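Local coordinates for putative polyphosphate kinase 2 family protein (Arthrobacter aurescens, PDB 3RHF) that is probably a polyphosphate kinase of the PPK2 family, with the P-loop NTPase type of fold, that transfers phosphate between polyphosphate and nucleotides, at residues A[41-44]-A[45-49]; A[189-192]-A[193-196]; A[224-227]-A[228-232]. All blocks are in the same frame, centred on the assembly; numbering follows the deposited sequence.

Contact 1: residues A[41-44]-A[45-49]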
loop_
_atom_site.group_PDB
_atom_site.type_symbol
_atom_site.label_atom_id
_atom_site.label_comp_id
_atom_site.label_asym_id
_atom_site.label_seq_id
_atom_site.Cartn_x
_atom_site.Cartn_y
_atom_site.Cartn_z
ATOM N N GLY A 41 19.523 13.235 -17.744
ATOM C CA GLY A 41 19.444 11.952 -18.452
ATOM C C GLY A 41 18.141 11.866 -19.217
ATOM O O GLY A 41 17.327 12.783 -19.165
ATOM N N VAL A 42 17.901 10.749 -19.883
ATOM C CA VAL A 42 16.639 10.540 -20.601
ATOM C C VAL A 42 15.866 9.357 -19.977
ATOM O O VAL A 42 16.269 8.819 -18.970
ATOM C CB VAL A 42 16.903 10.382 -22.120
ATOM C CG1 VAL A 42 17.649 11.614 -22.620
ATOM C CG2 VAL A 42 17.762 9.159 -22.447
ATOM N N LYS A 43 14.765 8.959 -20.597
ATOM C CA LYS A 43 13.895 7.929 -20.071
ATOM C C LYS A 43 14.605 6.657 -19.609
ATOM O O LYS A 43 14.386 6.219 -18.504
ATOM C CB LYS A 43 12.824 7.607 -21.105
ATOM C CG LYS A 43 11.874 6.471 -20.751
ATOM C CD LYS A 43 10.582 6.524 -21.617
ATOM C CE LYS A 43 10.234 5.105 -22.175
ATOM N NZ LYS A 43 9.343 5.028 -23.412
ATOM N N ALA A 44 15.466 6.064 -20.429
ATOM C CA ALA A 44 16.156 4.838 -20.026
ATOM C C ALA A 44 16.922 5.039 -18.719
ATOM O O ALA A 44 16.965 4.125 -17.889
ATOM C CB ALA A 44 17.077 4.351 -21.099
ATOM N N ASP A 45 17.522 6.222 -18.552
ATOM C CA ASP A 45 18.300 6.563 -17.357
ATOM C C ASP A 45 17.402 6.791 -16.128
ATOM O O ASP A 45 17.766 6.531 -14.972
ATOM C CB ASP A 45 19.071 7.876 -17.588
ATOM C CG ASP A 45 20.005 7.844 -18.807
ATOM O OD1 ASP A 45 20.870 6.954 -18.927
ATOM O OD2 ASP A 45 19.877 8.748 -19.639
ATOM N N GLY A 46 16.224 7.333 -16.419
ATOM C CA GLY A 46 15.216 7.653 -15.415
ATOM C C GLY A 46 14.593 6.370 -14.890
ATOM O O GLY A 46 14.359 6.258 -13.708
ATOM N N LYS A 47 14.304 5.418 -15.775
ATOM C CA LYS A 47 13.807 4.132 -15.321
ATOM C C LYS A 47 14.834 3.475 -14.447
ATOM O O LYS A 47 14.489 2.836 -13.508
ATOM C CB LYS A 47 13.428 3.205 -16.470
ATOM C CG LYS A 47 12.192 3.698 -17.195
ATOM C CD LYS A 47 11.423 2.531 -17.924
ATOM C CE LYS A 47 9.994 2.975 -18.539
ATOM N NZ LYS A 47 9.153 4.080 -17.869
ATOM N N ALA A 48 16.101 3.640 -14.741
ATOM C CA ALA A 48 17.104 3.019 -13.910
ATOM C C ALA A 48 17.285 3.782 -12.592
ATOM O O ALA A 48 17.534 3.171 -11.573
ATOM C CB ALA A 48 18.436 2.833 -14.680
ATOM N N LEU A 49 17.139 5.099 -12.593
ATOM C CA LEU A 49 17.136 5.847 -11.337
ATOM C C LEU A 49 15.957 5.471 -10.476
ATOM O O LEU A 49 16.100 5.347 -9.294
ATOM C CB LEU A 49 17.131 7.357 -11.572
ATOM C CG LEU A 49 17.103 8.272 -10.328
ATOM C CD1 LEU A 49 18.346 8.128 -9.434
ATOM C CD2 LEU A 49 16.930 9.659 -10.767
#
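Asp-45 turns its carboxylate back on the peptide that precedes the helix and accepts from the backbone N of Val-42: N to OD2 is 2.8 Å, and the bond is almost straight at 171°. OD2 receives this N-H on its anti lone pair, the one facing away from OD1. The first torsion explains the reach, because CG lies beside the backbone N of Asp-45 and opposite its carbonyl carbon (chi1 -57°). Asp-45 OD2 also lies 3.5 Å from Val-42 CG2, a methyl that comes past it at a slant, and 3.4 Å from Gly-41 CA, so the carboxylate is lodged against the chain just ahead of the helix.

Val-42 holds the N-cap position, and Asp-45 three residues on supplies one half of a capping box, the half in which a side chain takes the N-H of the cap residue. A valine offers no side-chain acceptor to complete the reciprocal half. The carbonyl of Val-42 instead opens the helical ladder, with Gly-46 N to Val-42 O at 3.0 Å, and Lys-47 N follows on Lys-43 O at 2.8 Å.

On the outer side Lys-43 and Lys-47 run out one turn apart, CE to CE 4.2 Å. The ammonium of Lys-47 is hydrogen-bonded to a bound citrate, probably from the crystallisation liquor. Around this start of helix 43-69, Asp-45 also packs on Val-7, Val-10 and Tyr-39 of the N-terminal loops, while Lys-43, Lys-47 and Leu-49 lean on Trp-251, Arg-254 and Ile-255 of helix 250-266.

Contact 2: residues A[189-192]-A[193-196]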
loop_
_atom_site.group_PDB
_atom_site.type_symbol
_atom_site.label_atom_id
_atom_site.label_comp_id
_atom_site.label_asym_id
_atom_site.label_seq_id
_atom_site.Cartn_x
_atom_site.Cartn_y
_atom_site.Cartn_z
ATOM N N SER A 189 0.143 19.732 -19.915
ATOM C CA SER A 189 -0.442 20.686 -20.858
ATOM C C SER A 189 -1.865 20.284 -21.211
ATOM O O SER A 189 -2.219 19.101 -21.152
ATOM C CB SER A 189 0.390 20.757 -22.124
ATOM O OG SER A 189 0.252 19.568 -22.856
ATOM N N LYS A 190 -2.699 21.273 -21.552
ATOM C CA LYS A 190 -4.080 20.988 -22.043
ATOM C C LYS A 190 -4.097 19.965 -23.195
ATOM O O LYS A 190 -4.981 19.121 -23.249
ATOM C CB LYS A 190 -4.839 22.265 -22.436
ATOM C CG LYS A 190 -6.395 22.094 -22.528
ATOM C CD LYS A 190 -7.066 23.281 -23.225
ATOM C CE LYS A 190 -8.621 23.221 -23.161
ATOM N NZ LYS A 190 -9.362 24.446 -23.680
ATOM N N ASP A 191 -3.093 19.966 -24.060
ATOM C CA ASP A 191 -3.063 18.945 -25.121
ATOM C C ASP A 191 -2.709 17.541 -24.670
ATOM O O ASP A 191 -3.278 16.566 -25.171
ATOM C CB ASP A 191 -2.092 19.350 -26.222
ATOM C CG ASP A 191 -2.632 20.449 -27.087
ATOM O OD1 ASP A 191 -3.907 20.611 -27.114
ATOM O OD2 ASP A 191 -1.759 21.128 -27.710
ATOM N N GLU A 192 -1.741 17.443 -23.759
ATOM C CA GLU A 192 -1.421 16.166 -23.104
ATOM C C GLU A 192 -2.662 15.513 -22.481
ATOM O O GLU A 192 -2.834 14.299 -22.602
ATOM C CB GLU A 192 -0.331 16.336 -22.039
ATOM C CG GLU A 192 0.284 15.025 -21.544
ATOM C CD GLU A 192 0.947 14.182 -22.635
ATOM O OE1 GLU A 192 1.504 14.738 -23.602
ATOM O OE2 GLU A 192 0.909 12.943 -22.519
ATOM N N GLN A 193 -3.516 16.302 -21.830
ATOM C CA GLN A 193 -4.736 15.733 -21.275
ATOM C C GLN A 193 -5.600 15.117 -22.391
ATOM O O GLN A 193 -6.120 13.998 -22.262
ATOM C CB GLN A 193 -5.544 16.792 -20.565
ATOM C CG GLN A 193 -6.253 16.307 -19.404
ATOM C CD GLN A 193 -7.711 16.675 -19.352
ATOM O OE1 GLN A 193 -8.349 16.793 -20.381
ATOM N NE2 GLN A 193 -8.275 16.753 -18.117
ATOM N N LYS A 194 -5.748 15.869 -23.477
ATOM C CA LYS A 194 -6.497 15.415 -24.645
ATOM C C LYS A 194 -5.902 14.119 -25.183
ATOM O O LYS A 194 -6.616 13.154 -25.409
ATOM C CB LYS A 194 -6.566 16.512 -25.723
ATOM C CG LYS A 194 -7.072 16.028 -27.063
ATOM C CD LYS A 194 -7.870 17.091 -27.873
ATOM C CE LYS A 194 -7.045 18.272 -28.375
ATOM N NZ LYS A 194 -7.898 19.165 -29.271
ATOM N N LYS A 195 -4.587 14.098 -25.346
ATOM C CA LYS A 195 -3.890 12.896 -25.797
ATOM C C LYS A 195 -4.180 11.718 -24.857
ATOM O O LYS A 195 -4.376 10.593 -25.289
ATOM C CB LYS A 195 -2.394 13.193 -25.857
ATOM C CG LYS A 195 -1.557 12.221 -26.707
ATOM C CD LYS A 195 -0.019 12.385 -26.482
ATOM C CE LYS A 195 0.832 11.086 -26.746
ATOM N NZ LYS A 195 2.246 11.225 -26.165
ATOM N N ARG A 196 -4.236 11.987 -23.560
ATOM C CA ARG A 196 -4.478 10.933 -22.603
ATOM C C ARG A 196 -5.932 10.435 -22.607
ATOM O O ARG A 196 -6.145 9.224 -22.522
ATOM C CB ARG A 196 -3.964 11.309 -21.195
ATOM C CG ARG A 196 -2.454 11.338 -21.175
ATOM C CD ARG A 196 -1.855 11.807 -19.881
ATOM N NE ARG A 196 -0.410 12.036 -20.010
ATOM C CZ ARG A 196 0.415 12.255 -18.986
ATOM N NH1 ARG A 196 -0.028 12.254 -17.737
ATOM N NH2 ARG A 196 1.667 12.527 -19.196
HETATM O O HOH W 1 3.519 12.684 -23.846
#
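Glu-192 and Arg-196, one helical turn apart, meet because of complementary torsions. In Glu-192 the CG atom stands opposite the backbone N (chi1 -167°), and a bend at the next bond (chi2 59°) folds the carboxylate forward along the helix. Arg-196 starts with CG beside its own backbone N and then runs extended to NE, which brings the NE/NH2 edge of the guanidinium to the acid. The result is a salt bridge in which NE of Arg-196 donates to OE2 of Glu-192 at 3.0 Å. The acceptor lies close to the guanidinium plane and uses its anti lone pair, whereas the two flat groups are turned 79° against each other. With the planes so crossed, both donors fall on the one oxygen, OE2 of Glu-192, rather than one on each oxygen; the bond from Arg-196 NH2 is weak, at 3.4 Å.

Lys-195 crosses the same carboxylate obliquely. A water accepts from Lys-195 NZ at 3.0 Å and donates weakly to Glu-192 OE1 at 2.9 Å, linking charges that do not touch directly. Glu-192 is also positioned from behind, since its backbone N donates to OG of Ser-189 at 3.1 Å.

Arg-196 extends the network, with NH1 on the carbonyl of Thr-85 and NH2 on that of Ala-247. A leucine in its place would probably leave Glu-192 without its salt-bridge partner and both those carbonyls without their donor.

The Ser-189 bond is a serine N-cap on helix 190-202, followed by an acid-to-arginine bridge one turn in. Thr-85 lies between strand 75-82 and helix 88-98, the place of the P-loop in this fold, so the helix start is tied to that loop.

Contact 3: residues A[224-227]-A[228-232]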
loop_
_atom_site.group_PDB
_atom_site.type_symbol
_atom_site.label_atom_id
_atom_site.label_comp_id
_atom_site.label_asym_id
_atom_site.label_seq_id
_atom_site.Cartn_x
_atom_site.Cartn_y
_atom_site.Cartn_z
ATOM N N TYR A 224 -8.997 26.670 -13.912
ATOM C CA TYR A 224 -8.173 25.809 -13.084
ATOM C C TYR A 224 -6.727 26.227 -13.054
ATOM O O TYR A 224 -6.173 26.289 -11.999
ATOM C CB TYR A 224 -8.267 24.366 -13.525
ATOM C CG TYR A 224 -9.464 23.606 -13.007
ATOM C CD1 TYR A 224 -9.517 23.128 -11.691
ATOM C CD2 TYR A 224 -10.530 23.330 -13.839
ATOM C CE1 TYR A 224 -10.645 22.405 -11.225
ATOM C CE2 TYR A 224 -11.622 22.619 -13.392
ATOM C CZ TYR A 224 -11.685 22.154 -12.099
ATOM O OH TYR A 224 -12.802 21.433 -11.741
HETATM N N MSE A 225 -6.085 26.498 -14.176
HETATM C CA MSE A 225 -4.708 26.994 -14.096
HETATM C C MSE A 225 -4.570 28.268 -13.263
HETATM O O MSE A 225 -3.554 28.474 -12.590
HETATM C CB MSE A 225 -4.122 27.291 -15.473
HETATM C CG MSE A 225 -3.805 26.062 -16.368
HETATM SE SE MSE A 225 -2.943 24.496 -15.521
HETATM C CE MSE A 225 -4.534 23.536 -14.862
ATOM N N ASP A 226 -5.584 29.139 -13.336
ATOM C CA ASP A 226 -5.591 30.393 -12.561
ATOM C C ASP A 226 -5.730 30.082 -11.035
ATOM O O ASP A 226 -5.034 30.663 -10.182
ATOM C CB ASP A 226 -6.685 31.367 -13.093
ATOM C CG ASP A 226 -6.588 32.755 -12.475
ATOM O OD1 ASP A 226 -5.537 33.410 -12.653
ATOM O OD2 ASP A 226 -7.549 33.198 -11.781
ATOM N N ALA A 227 -6.639 29.164 -10.726
ATOM C CA ALA A 227 -6.870 28.745 -9.364
ATOM C C ALA A 227 -5.577 28.234 -8.743
ATOM O O ALA A 227 -5.236 28.579 -7.611
ATOM C CB ALA A 227 -7.928 27.668 -9.329
ATOM N N TYR A 228 -4.862 27.416 -9.503
ATOM C CA TYR A 228 -3.633 26.846 -9.023
ATOM C C TYR A 228 -2.644 27.953 -8.765
ATOM O O TYR A 228 -2.006 27.996 -7.715
ATOM C CB TYR A 228 -3.060 25.811 -10.025
ATOM C CG TYR A 228 -3.559 24.402 -9.735
ATOM C CD1 TYR A 228 -3.060 23.680 -8.661
ATOM C CD2 TYR A 228 -4.560 23.809 -10.506
ATOM C CE1 TYR A 228 -3.528 22.424 -8.374
ATOM C CE2 TYR A 228 -5.032 22.521 -10.203
ATOM C CZ TYR A 228 -4.507 21.843 -9.126
ATOM O OH TYR A 228 -4.954 20.572 -8.780
ATOM N N SER A 229 -2.504 28.850 -9.737
ATOM C CA SER A 229 -1.446 29.826 -9.671
ATOM C C SER A 229 -1.707 30.762 -8.525
ATOM O O SER A 229 -0.783 31.149 -7.853
ATOM C CB SER A 229 -1.278 30.571 -11.000
ATOM O OG SER A 229 -2.419 31.305 -11.239
ATOM N N VAL A 230 -2.970 31.088 -8.270
ATOM C CA VAL A 230 -3.309 31.938 -7.130
ATOM C C VAL A 230 -3.031 31.204 -5.826
ATOM O O VAL A 230 -2.304 31.725 -4.959
ATOM C CB VAL A 230 -4.748 32.444 -7.182
ATOM C CG1 VAL A 230 -5.123 33.176 -5.853
ATOM C CG2 VAL A 230 -4.905 33.364 -8.395
ATOM N N ALA A 231 -3.570 29.996 -5.716
ATOM C CA ALA A 231 -3.241 29.062 -4.620
ATOM C C ALA A 231 -1.753 29.025 -4.301
ATOM O O ALA A 231 -1.389 29.040 -3.127
ATOM C CB ALA A 231 -3.739 27.630 -4.942
ATOM N N PHE A 232 -0.898 28.982 -5.327
ATOM C CA PHE A 232 0.556 28.979 -5.080
ATOM C C PHE A 232 1.063 30.326 -4.579
ATOM O O PHE A 232 1.949 30.355 -3.738
ATOM C CB PHE A 232 1.431 28.603 -6.298
ATOM C CG PHE A 232 1.090 27.285 -6.963
ATOM C CD1 PHE A 232 0.658 26.206 -6.251
ATOM C CD2 PHE A 232 1.233 27.156 -8.329
ATOM C CE1 PHE A 232 0.348 25.031 -6.887
ATOM C CE2 PHE A 232 0.926 26.005 -8.961
ATOM C CZ PHE A 232 0.463 24.934 -8.225
#
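Tyr-228 presents the edge of its ring to the carbonyl of Tyr-224 one turn back, with CD2 at 3.3 Å from Tyr-224 O and the oxygen near the ring plane. Tyr-224 O also accepts the backbone N of Tyr-228 at 3.0 Å, so ring edge and peptide N-H converge on one oxygen. Beside this, the CE methyl of selenomethionine Met-225 approaches the ring obliquely, 4.4 Å from CD2 of Tyr-228, a loose apolar touch. Further on, the ring of Phe-232 turns one face over the backbone: Tyr-228 O stands 3.2 Å above its plane, displaced toward the rim.

On another side of the helix the polar groups are arranged round Asp-226. Ser-229 sets OG between its backbone N and carbonyl carbon (chi1 65°), which folds the hydroxyl back against the preceding turn, where it donates to Asp-226 O at 2.9 Å. Asp-226 O also accepts Val-230 N at 2.8 Å, and it is approached by the CG2 methyl of Val-230 at 3.2 Å. The hydroxyl meets the C=O at 111°, well to its flank, while the amide comes in more nearly end-on. The carboxylate of Asp-226 has its main partner in Arg-150, with which OD2 forms a salt bridge.

Ala-227 lies against Arg-150 and against Leu-147 in the loop before helix 148-151. Chemically, helix 221-235 is thus divided: Tyr-228 and Phe-232 settle on Met-185 of strand 179-187 and Tyr-224 packs on helix 148-151, whereas the serine hydroxyl spends its proton on a main-chain carbonyl and leaves the neighbouring aspartate to a charged partner on helix 148-151.

Each contact lies in one unbroken stretch at or within a helix and joins residues about one turn apart, so none closes a long loop; the three follow in series, neither nesting nor crossing. Contact 1 opens helix 43-69, which leads into the first strand of the parallel sheet. Contact 2 begins the helix after strand 179-187, and contact 3 lies on helix 221-235, ahead of edge strand 242-246. None touches another: nearest atoms are about 10 Å apart between contacts 1 and 2, 7 Å between 2 and 3, and 23 Å between 1 and 3. Trp-221, at the start of the helix of contact 3, packs on contact 2, while helix 250-266 packs against contact 1.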